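Local atomic coordinates of CghA (Chaetomium globosum, PDB entry 6KBC), a protein that folds into two calycin-like beta domains and holds the ligand WK1 in a pocket. Residues A[33-38]-A[100-105]; A[45-50]-A[228-233]; A[299-304]-A[329-334]. One frame throughout, in Å; residues are numbered along the deposited sequence.

The three contacts illustrate how an all-beta protein fastens loops and strands around a ligand site: one contact lines the ligand pocket and two lie about 14 Å from the ligand. Interactions 1 and 2, with centres 12 Å apart, meet directly: Trp49 NE1 lies 2.8 Å from Leu33 O and Lys36 N 2.8 Å from Glu47 OE2, so the loop 33-38 is hydrogen-bonded to the strand pair 45-50/228-233. That pair carries Thr48, Leu50 and Leu231 of the WK1 pocket, whereas the side chain of Leu33 in interaction 1 is about 14 Å from the ligand. Interaction 3 belongs to the C-terminal domain family; its nearest atoms are about 16 Å from interaction 2, and its Val303 side chain is about 14 Å from WK1.

Interaction 1 of 3, residues A[33-38]-A[100-105]; sequences LFPKWA and SVVTSD
In the N-terminal calycin-like domain, the long loop that joins strand 6-10 to strand 46-54 lays Phe34 and Pro35 against Val102 and Ser104 of strand 99-105. The strand's alternation sends Val102 and Ser104 toward the loop and leaves Val101 and Thr103 facing away. Val102 carries most of the contact on its side. CG1, set opposite the backbone N (chi1 180°), comes within 3.6 Å of Pro35 CD, while Val102 CG2 touches the next ring atom, Pro35 CG, at 3.8 Å, so that both branches of the valine rest against the proline ring. Phe34 reaches the strand farther along. Its chi1 of -168° swings CG away from the backbone N, and the ring then brings CD1 to 3.9 Å from Ser104 CB and CE1 to 3.6 Å from Val102 O. The main chain at Thr103 CA lies near the ring plane, at the edge. Pro35 CD lies over one face of the Phe34 ring, 3.4 Å above its plane and toward the rim. Around them, Arg68 of strand 60-69 touches both Pro35 and Val102, and Ser8 of strand 6-10 touches Phe34 and Pro35. Because the two segments meet largely through carbon atoms and share no hydrogen bond, their fit depends on shape, with van der Waals and hydrophobic forces holding this loop to the strand.

Interaction 2 of 3, residues A[45-50]-A[228-233]; sequences AVETWL and RSWLPM. With WK1 ((2S)-3-[(2S,4E)-4-[[(1R,2S,4aR,6S,8R,8aS)-2-[(E)-but-2-en-2-yl]-6,8-dimethyl-1,2,4a,5,6,7,8,8a-octahydronaphthalen-1-yl]-oxidanyl-methylidene]-3,5-bis(oxidanylidene)pyrrolidin-2-yl]-2-methyl-2-oxidanyl-propanoic acid), chain B.
The guanidinium of Arg228 is covered on both faces: it stacks flat on Trp49, centres 4.2 Å apart and planes at 17°, while the tilted indole of Trp230 puts CE3 over the middle of the other face, 3.9 Å above the plane of Arg228. At the edge stands the carboxylate of Glu47. Both terminal nitrogens converge end-on on one oxygen, Arg228 NH2 at 2.8 Å and NH1 at 3.1 Å from Glu47 OE2, in a salt bridge whose partner keeps to the guanidinium plane. The arginine chain bends at chi2 (64°), carrying CD across the five-membered ring of Trp49 on its way. The backbones of antiparallel strands 46-50 and 228-231 pair through Val46 with Leu231 and Thr48 with Ser229, each exchanging two hydrogen bonds. These four residues face the other way, where Leu231 CD1 approaches WK1 C10 to 3.6 Å and Thr48 OG1 lies 3.9 Å from WK1 C11. A water joins Thr48 OG1 to Ser229 OG, which is also hydrogen-bonded to Tyr182 O. With Arg228 NE hydrogen-bonded to Asn32 O, contacts on both faces and bonds at the edge restrict the guanidinium's movement, and Glu47 would offset the charge of this buried arginine, on the sheet face opposite the one that meets WK1.

Interaction 3 of 3, residues A[299-304]-A[329-334]; sequences TADAVR and FRSAGP
Strands 302-304 and 329-330 run antiparallel, with Ala302 and Arg330 as a hydrogen-bonded pair: Arg330 N reaches Ala302 O at 2.8 Å, and Ala302 N returns a longer bond of 3.1 Å to Arg330 O. Next to it, at the non-hydrogen-bonded pair, Val303 sits over one face of the Phe329 ring. With CG1 turned between the backbone N and the carbonyl carbon (chi1 66°), CG2 of Val303 is left over the ring, 3.7 Å from the Phe329 centroid and only 10° off the normal, a CH-pi contact. Where the strand pairing ends, Asp301 takes over. Its OD1 accepts from Ala332 N at 2.7 Å, met nearly along the C-O axis, in a fairly straight bond (161°). The following turn is held by Ser331 OG, which accepts from Gly333 N at 2.8 Å in an ST turn, while the Ala332 methyl rests on Ala300, CB to C 3.6 Å. The extended chain of Arg330 reaches salt bridges with Glu328 and Asp295 and a hydrogen bond to Ala297 O. Val303 and Phe329 pack together onto strands 269-277 and 280-285, Asp301 OD2 is hydrogen-bonded to Asn284 N of the latter, and Ala302 and Arg330 touch Leu289 of strand 288-289, which pairs in parallel with strand 302-308.

Interaction 1 of 3, residues A[33-38]-A[100-105]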
loop_
_atom_site.group_PDB
_atom_site.type_symbol
_atom_site.label_atom_id
_atom_site.label_comp_id
_atom_site.label_asym_id
_atom_site.label_seq_id
_atom_site.Cartn_x
_atom_site.Cartn_y
_atom_site.Cartn_z
ATOM N N LEU A 33 4.369 -3.769 13.823
ATOM C CA LEU A 33 5.036 -2.571 13.330
ATOM C C LEU A 33 6.525 -2.573 13.629
ATOM O O LEU A 33 7.295 -1.901 12.928
ATOM C CB LEU A 33 4.386 -1.325 13.939
ATOM C CG LEU A 33 2.938 -1.142 13.506
ATOM C CD1 LEU A 33 2.330 0.113 14.146
ATOM C CD2 LEU A 33 2.875 -1.106 11.976
ATOM N N PHE A 34 6.953 -3.285 14.663
ATOM C CA PHE A 34 8.377 -3.326 14.955
ATOM C C PHE A 34 9.106 -4.140 13.885
ATOM O O PHE A 34 8.607 -5.181 13.448
ATOM C CB PHE A 34 8.627 -3.917 16.343
ATOM C CG PHE A 34 10.034 -3.720 16.825
ATOM C CD1 PHE A 34 10.442 -2.487 17.321
ATOM C CD2 PHE A 34 10.958 -4.750 16.757
ATOM C CE1 PHE A 34 11.745 -2.293 17.759
ATOM C CE2 PHE A 34 12.261 -4.562 17.192
ATOM C CZ PHE A 34 12.653 -3.334 17.692
ATOM N N PRO A 35 10.274 -3.684 13.433
ATOM C CA PRO A 35 10.945 -4.350 12.311
ATOM C C PRO A 35 11.204 -5.825 12.580
ATOM O O PRO A 35 11.512 -6.230 13.704
ATOM C CB PRO A 35 12.256 -3.571 12.172
ATOM C CG PRO A 35 11.949 -2.230 12.728
ATOM C CD PRO A 35 10.974 -2.455 13.840
ATOM N N LYS A 36 11.071 -6.628 11.521
ATOM C CA LYS A 36 11.332 -8.058 11.601
ATOM C C LYS A 36 12.811 -8.378 11.466
ATOM O O LYS A 36 13.229 -9.480 11.837
ATOM C CB LYS A 36 10.529 -8.794 10.523
ATOM C CG LYS A 36 9.019 -8.638 10.698
ATOM C CD LYS A 36 8.579 -9.066 12.084
ATOM C CE LYS A 36 7.093 -8.909 12.259
ATOM N NZ LYS A 36 6.625 -9.278 13.627
ATOM N N TRP A 37 13.597 -7.452 10.923
ATOM C CA TRP A 37 15.058 -7.514 10.939
ATOM C C TRP A 37 15.533 -6.411 11.885
ATOM O O TRP A 37 15.888 -5.310 11.464
ATOM C CB TRP A 37 15.637 -7.373 9.529
ATOM C CG TRP A 37 15.475 -8.632 8.729
ATOM C CD1 TRP A 37 16.372 -9.659 8.623
ATOM C CD2 TRP A 37 14.314 -9.035 7.990
ATOM N NE1 TRP A 37 15.854 -10.658 7.840
ATOM C CE2 TRP A 37 14.592 -10.303 7.439
ATOM C CE3 TRP A 37 13.071 -8.441 7.729
ATOM C CZ2 TRP A 37 13.674 -10.989 6.638
ATOM C CZ3 TRP A 37 12.157 -9.124 6.924
ATOM C CH2 TRP A 37 12.466 -10.385 6.392
ATOM N N ALA A 38 15.535 -6.727 13.183
ATOM C CA ALA A 38 15.713 -5.702 14.212
ATOM C C ALA A 38 17.150 -5.191 14.271
ATOM O O ALA A 38 17.381 -3.980 14.351
ATOM C CB ALA A 38 15.277 -6.246 15.571
ATOM N N SER A 100 17.761 4.780 9.843
ATOM C CA SER A 100 16.389 4.346 10.063
ATOM C C SER A 100 16.303 3.724 11.439
ATOM O O SER A 100 16.935 2.696 11.693
ATOM C CB SER A 100 15.930 3.333 9.011
ATOM O OG SER A 100 14.620 2.886 9.329
ATOM N N VAL A 101 15.505 4.319 12.314
ATOM C CA VAL A 101 15.325 3.789 13.655
ATOM C C VAL A 101 13.840 3.631 13.928
ATOM O O VAL A 101 13.048 4.542 13.662
ATOM C CB VAL A 101 16.007 4.675 14.720
ATOM C CG1 VAL A 101 15.412 6.068 14.747
ATOM C CG2 VAL A 101 15.881 4.028 16.082
ATOM N N VAL A 102 13.461 2.466 14.441
ATOM C CA VAL A 102 12.098 2.210 14.880
ATOM C C VAL A 102 12.144 1.780 16.335
ATOM O O VAL A 102 12.916 0.887 16.700
ATOM C CB VAL A 102 11.403 1.141 14.022
ATOM C CG1 VAL A 102 9.979 0.914 14.530
ATOM C CG2 VAL A 102 11.403 1.570 12.567
ATOM N N THR A 103 11.327 2.420 17.157
ATOM C CA THR A 103 11.218 2.089 18.563
ATOM C C THR A 103 9.783 1.707 18.872
ATOM O O THR A 103 8.844 2.231 18.270
ATOM C CB THR A 103 11.648 3.266 19.440
ATOM O OG1 THR A 103 10.705 4.333 19.286
ATOM C CG2 THR A 103 13.027 3.759 19.032
ATOM N N SER A 104 9.618 0.779 19.804
ATOM C CA SER A 104 8.307 0.409 20.312
ATOM C C SER A 104 8.341 0.548 21.826
ATOM O O SER A 104 9.174 -0.082 22.487
ATOM C CB SER A 104 7.933 -1.014 19.898
ATOM O OG SER A 104 6.615 -1.320 20.303
ATOM N N ASP A 105 7.448 1.373 22.368
ATOM C CA ASP A 105 7.416 1.685 23.794
ATOM C C ASP A 105 6.411 0.784 24.494
ATOM O O ASP A 105 5.219 0.811 24.172
ATOM C CB ASP A 105 7.055 3.150 24.037
ATOM C CG ASP A 105 8.112 4.106 23.532
ATOM O OD1 ASP A 105 9.288 3.692 23.412
ATOM O OD2 ASP A 105 7.766 5.277 23.268
#

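Interaction 2 of 3, residues A[45-50]-A[228-233]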
loop_
_atom_site.group_PDB
_atom_site.type_symbol
_atom_site.label_atom_id
_atom_site.label_comp_id
_atom_site.label_asym_id
_atom_site.label_seq_id
_atom_site.Cartn_x
_atom_site.Cartn_y
_atom_site.Cartn_z
ATOM N N ALA A 45 16.036 -8.716 2.093
ATOM C CA ALA A 45 14.778 -8.416 2.753
ATOM C C ALA A 45 14.338 -6.994 2.438
ATOM O O ALA A 45 15.135 -6.128 2.065
ATOM C CB ALA A 45 14.888 -8.604 4.266
ATOM N N VAL A 46 13.040 -6.765 2.577
ATOM C CA VAL A 46 12.473 -5.429 2.466
ATOM C C VAL A 46 11.370 -5.304 3.498
ATOM O O VAL A 46 10.541 -6.207 3.646
ATOM C CB VAL A 46 11.969 -5.122 1.042
ATOM C CG1 VAL A 46 10.853 -6.065 0.644
ATOM C CG2 VAL A 46 11.470 -3.681 0.975
ATOM N N GLU A 47 11.403 -4.215 4.255
ATOM C CA GLU A 47 10.352 -3.876 5.192
ATOM C C GLU A 47 9.735 -2.563 4.745
ATOM O O GLU A 47 10.444 -1.657 4.291
ATOM C CB GLU A 47 10.894 -3.766 6.620
ATOM C CG GLU A 47 11.536 -5.058 7.089
ATOM C CD GLU A 47 11.398 -5.283 8.577
ATOM O OE1 GLU A 47 12.433 -5.308 9.268
ATOM O OE2 GLU A 47 10.264 -5.473 9.046
ATOM N N THR A 48 8.412 -2.481 4.845
ATOM C CA THR A 48 7.661 -1.337 4.354
ATOM C C THR A 48 6.625 -0.931 5.387
ATOM O O THR A 48 5.891 -1.777 5.907
ATOM C CB THR A 48 6.974 -1.653 3.014
ATOM O OG1 THR A 48 7.933 -2.213 2.110
ATOM C CG2 THR A 48 6.385 -0.387 2.405
ATOM N N TRP A 49 6.591 0.363 5.693
ATOM C CA TRP A 49 5.511 0.988 6.442
ATOM C C TRP A 49 4.886 2.023 5.522
ATOM O O TRP A 49 5.555 2.983 5.128
ATOM C CB TRP A 49 6.026 1.657 7.723
ATOM C CG TRP A 49 6.631 0.706 8.722
ATOM C CD1 TRP A 49 6.041 0.223 9.860
ATOM C CD2 TRP A 49 7.934 0.126 8.669
ATOM N NE1 TRP A 49 6.906 -0.611 10.520
ATOM C CE2 TRP A 49 8.073 -0.692 9.808
ATOM C CE3 TRP A 49 8.999 0.216 7.769
ATOM C CZ2 TRP A 49 9.234 -1.415 10.068
ATOM C CZ3 TRP A 49 10.152 -0.503 8.031
ATOM C CH2 TRP A 49 10.257 -1.309 9.166
ATOM N N LEU A 50 3.623 1.822 5.164
ATOM C CA LEU A 50 2.951 2.688 4.201
ATOM C C LEU A 50 1.868 3.502 4.892
ATOM O O LEU A 50 1.079 2.963 5.673
ATOM C CB LEU A 50 2.322 1.871 3.059
ATOM C CG LEU A 50 1.494 2.601 1.984
ATOM C CD1 LEU A 50 1.614 1.847 0.647
ATOM C CD2 LEU A 50 0.009 2.755 2.380
ATOM N N ARG A 228 1.406 -2.486 6.254
ATOM C CA ARG A 228 2.650 -3.000 6.811
ATOM C C ARG A 228 3.051 -4.230 6.022
ATOM O O ARG A 228 2.223 -5.117 5.798
ATOM C CB ARG A 228 2.488 -3.343 8.294
ATOM C CG ARG A 228 3.653 -4.087 8.918
ATOM C CD ARG A 228 4.933 -3.284 8.931
ATOM N NE ARG A 228 5.889 -3.902 9.850
ATOM C CZ ARG A 228 7.126 -4.278 9.532
ATOM N NH1 ARG A 228 7.601 -4.103 8.310
ATOM N NH2 ARG A 228 7.903 -4.830 10.457
ATOM N N SER A 229 4.313 -4.281 5.614
ATOM C CA SER A 229 4.796 -5.367 4.786
ATOM C C SER A 229 6.217 -5.728 5.182
ATOM O O SER A 229 6.995 -4.877 5.630
ATOM C CB SER A 229 4.762 -4.993 3.309
ATOM O OG SER A 229 5.356 -6.001 2.496
ATOM N N TRP A 230 6.548 -7.003 5.006
ATOM C CA TRP A 230 7.946 -7.414 5.023
ATOM C C TRP A 230 8.095 -8.709 4.236
ATOM O O TRP A 230 7.199 -9.554 4.230
ATOM C CB TRP A 230 8.468 -7.561 6.457
ATOM C CG TRP A 230 7.892 -8.711 7.213
ATOM C CD1 TRP A 230 8.421 -9.965 7.333
ATOM C CD2 TRP A 230 6.688 -8.707 7.990
ATOM N NE1 TRP A 230 7.611 -10.743 8.130
ATOM C CE2 TRP A 230 6.539 -9.996 8.538
ATOM C CE3 TRP A 230 5.712 -7.744 8.260
ATOM C CZ2 TRP A 230 5.457 -10.343 9.343
ATOM C CZ3 TRP A 230 4.648 -8.089 9.057
ATOM C CH2 TRP A 230 4.526 -9.376 9.592
ATOM N N LEU A 231 9.237 -8.839 3.567
ATOM C CA LEU A 231 9.581 -9.975 2.718
ATOM C C LEU A 231 11.053 -10.284 2.936
ATOM O O LEU A 231 11.874 -9.355 2.956
ATOM C CB LEU A 231 9.372 -9.664 1.232
ATOM C CG LEU A 231 7.976 -9.640 0.663
ATOM C CD1 LEU A 231 7.367 -8.259 0.906
ATOM C CD2 LEU A 231 8.090 -9.941 -0.827
ATOM N N PRO A 232 11.425 -11.557 3.070
ATOM C CA PRO A 232 12.847 -11.914 3.167
ATOM C C PRO A 232 13.520 -12.154 1.826
ATOM O O PRO A 232 14.699 -12.514 1.804
ATOM C CB PRO A 232 12.802 -13.212 3.983
ATOM C CG PRO A 232 11.519 -13.841 3.577
ATOM C CD PRO A 232 10.544 -12.708 3.329
ATOM N N MET A 233 12.756 -11.982 0.746
ATOM C CA MET A 233 13.260 -12.178 -0.632
ATOM C C MET A 233 12.962 -10.940 -1.475
ATOM O O MET A 233 12.052 -10.209 -1.146
ATOM C CB MET A 233 12.645 -13.419 -1.281
ATOM C CG MET A 233 11.229 -13.242 -1.780
ATOM S SD MET A 233 9.977 -13.188 -0.519
ATOM C CE MET A 233 9.830 -14.888 -0.013
HETATM O O WK1 B . 9.297 5.311 -6.273
HETATM C C17 WK1 B . 8.165 5.408 -5.873
HETATM O O1 WK1 B . 7.717 6.440 -5.461
HETATM C C19 WK1 B . 7.271 4.236 -5.887
HETATM O O2 WK1 B . 7.841 3.135 -6.508
HETATM C C18 WK1 B . 6.051 4.568 -6.691
HETATM C C20 WK1 B . 7.041 3.951 -4.429
HETATM C C22 WK1 B . 5.878 3.065 -4.236
HETATM N N WK1 B . 5.411 2.834 -2.883
HETATM C C21 WK1 B . 5.182 1.537 -2.706
HETATM O O5 WK1 B . 4.726 1.052 -1.574
HETATM C C23 WK1 B . 5.959 1.723 -4.767
HETATM O O4 WK1 B . 6.357 1.399 -5.981
HETATM C C24 WK1 B . 5.514 0.709 -3.875
HETATM C C16 WK1 B . 5.438 -0.726 -4.129
HETATM O O3 WK1 B . 5.796 -1.142 -5.282
HETATM C C9 WK1 B . 4.839 -1.631 -3.136
HETATM C C8 WK1 B . 3.334 -1.480 -3.496
HETATM C C12 WK1 B . 2.797 -0.113 -3.867
HETATM C C13 WK1 B . 2.211 0.681 -2.999
HETATM C C90 WK1 B . 1.700 2.024 -3.393
HETATM C C14 WK1 B . 2.926 0.379 -5.265
HETATM C C7 WK1 B . 2.939 -2.377 -4.630
HETATM C C6 WK1 B . 3.217 -3.651 -4.551
HETATM C C3 WK1 B . 4.162 -4.074 -3.472
HETATM C C4 WK1 B . 5.283 -3.083 -3.235
HETATM C C5 WK1 B . 5.965 -3.490 -1.943
HETATM C C11 WK1 B . 7.202 -2.676 -1.735
HETATM C C2 WK1 B . 4.663 -5.493 -3.538
HETATM C C1 WK1 B . 5.092 -5.820 -2.143
HETATM C C10 WK1 B . 5.431 -7.254 -1.903
HETATM C C WK1 B . 6.285 -4.968 -1.833
HETATM O O HOH W 1 7.922 -4.964 2.301
#

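Interaction 3 of 3, residues A[299-304]-A[329-334]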
loop_
_atom_site.group_PDB
_atom_site.type_symbol
_atom_site.label_atom_id
_atom_site.label_comp_id
_atom_site.label_asym_id
_atom_site.label_seq_id
_atom_site.Cartn_x
_atom_site.Cartn_y
_atom_site.Cartn_z
ATOM N N THR A 299 -16.269 -20.943 -1.980
ATOM C CA THR A 299 -15.897 -21.735 -0.819
ATOM C C THR A 299 -15.038 -20.955 0.164
ATOM O O THR A 299 -14.699 -21.483 1.229
ATOM C CB THR A 299 -15.156 -23.003 -1.254
ATOM O OG1 THR A 299 -13.893 -22.657 -1.840
ATOM C CG2 THR A 299 -16.002 -23.756 -2.279
ATOM N N ALA A 300 -14.650 -19.734 -0.185
ATOM C CA ALA A 300 -13.959 -18.829 0.720
ATOM C C ALA A 300 -14.169 -17.425 0.189
ATOM O O ALA A 300 -14.477 -17.234 -0.993
ATOM C CB ALA A 300 -12.466 -19.132 0.835
ATOM N N ASP A 301 -14.013 -16.449 1.080
ATOM C CA ASP A 301 -13.990 -15.065 0.638
ATOM C C ASP A 301 -12.876 -14.903 -0.390
ATOM O O ASP A 301 -11.799 -15.500 -0.274
ATOM C CB ASP A 301 -13.749 -14.122 1.813
ATOM C CG ASP A 301 -14.957 -13.985 2.761
ATOM O OD1 ASP A 301 -16.021 -14.638 2.584
ATOM O OD2 ASP A 301 -14.813 -13.190 3.710
ATOM N N ALA A 302 -13.123 -14.084 -1.400
ATOM C CA ALA A 302 -12.134 -13.985 -2.455
ATOM C C ALA A 302 -12.315 -12.656 -3.160
ATOM O O ALA A 302 -13.351 -11.998 -3.032
ATOM C CB ALA A 302 -12.261 -15.156 -3.445
ATOM N N VAL A 303 -11.277 -12.255 -3.879
ATOM C CA VAL A 303 -11.380 -11.116 -4.769
ATOM C C VAL A 303 -10.809 -11.529 -6.113
ATOM O O VAL A 303 -9.860 -12.316 -6.178
ATOM C CB VAL A 303 -10.674 -9.866 -4.209
ATOM C CG1 VAL A 303 -9.184 -10.070 -4.115
ATOM C CG2 VAL A 303 -11.017 -8.643 -5.077
ATOM N N ARG A 304 -11.439 -11.057 -7.180
ATOM C CA ARG A 304 -10.921 -11.185 -8.532
ATOM C C ARG A 304 -10.511 -9.805 -9.012
ATOM O O ARG A 304 -11.307 -8.860 -8.938
ATOM C CB ARG A 304 -11.989 -11.792 -9.442
ATOM C CG ARG A 304 -11.549 -11.995 -10.890
ATOM C CD ARG A 304 -12.660 -12.675 -11.622
ATOM N NE ARG A 304 -13.899 -11.889 -11.647
ATOM C CZ ARG A 304 -14.166 -10.966 -12.569
ATOM N NH1 ARG A 304 -13.282 -10.713 -13.526
ATOM N NH2 ARG A 304 -15.318 -10.305 -12.545
ATOM N N PHE A 329 -15.451 -8.762 -5.425
ATOM C CA PHE A 329 -15.303 -9.418 -4.132
ATOM C C PHE A 329 -16.394 -10.457 -3.969
ATOM O O PHE A 329 -17.534 -10.235 -4.374
ATOM C CB PHE A 329 -15.393 -8.403 -2.982
ATOM C CG PHE A 329 -14.175 -7.565 -2.823
ATOM C CD1 PHE A 329 -13.144 -7.979 -2.002
ATOM C CD2 PHE A 329 -14.058 -6.352 -3.491
ATOM C CE1 PHE A 329 -12.015 -7.183 -1.833
ATOM C CE2 PHE A 329 -12.939 -5.559 -3.336
ATOM C CZ PHE A 329 -11.912 -5.979 -2.497
ATOM N N ARG A 330 -16.049 -11.586 -3.369
ATOM C CA ARG A 330 -17.032 -12.608 -3.053
ATOM C C ARG A 330 -17.017 -12.879 -1.559
ATOM O O ARG A 330 -15.957 -12.875 -0.925
ATOM C CB ARG A 330 -16.751 -13.910 -3.795
ATOM C CG ARG A 330 -16.644 -13.719 -5.276
ATOM C CD ARG A 330 -16.763 -15.041 -6.009
ATOM N NE ARG A 330 -16.404 -14.838 -7.399
ATOM C CZ ARG A 330 -16.248 -15.812 -8.285
ATOM N NH1 ARG A 330 -16.456 -17.085 -7.925
ATOM N NH2 ARG A 330 -15.884 -15.500 -9.535
ATOM N N SER A 331 -18.192 -13.132 -1.014
ATOM C CA SER A 331 -18.336 -13.565 0.365
ATOM C C SER A 331 -18.763 -15.028 0.398
ATOM O O SER A 331 -19.727 -15.408 -0.276
ATOM C CB SER A 331 -19.377 -12.715 1.093
ATOM O OG SER A 331 -19.772 -13.382 2.281
ATOM N N ALA A 332 -18.050 -15.843 1.180
ATOM C CA ALA A 332 -18.498 -17.201 1.486
ATOM C C ALA A 332 -19.487 -17.230 2.651
ATOM O O ALA A 332 -19.787 -18.312 3.181
ATOM C CB ALA A 332 -17.303 -18.102 1.801
ATOM N N GLY A 333 -19.974 -16.063 3.065
ATOM C CA GLY A 333 -21.019 -15.963 4.056
ATOM C C GLY A 333 -22.318 -16.519 3.520
ATOM O O GLY A 333 -22.466 -16.779 2.314
ATOM N N PRO A 334 -23.290 -16.703 4.413
ATOM C CA PRO A 334 -24.529 -17.396 4.031
ATOM C C PRO A 334 -25.310 -16.713 2.930
ATOM O O PRO A 334 -26.080 -17.382 2.230
ATOM C CB PRO A 334 -25.346 -17.400 5.337
ATOM C CG PRO A 334 -24.731 -16.318 6.173
ATOM C CD PRO A 334 -23.280 -16.339 5.848
#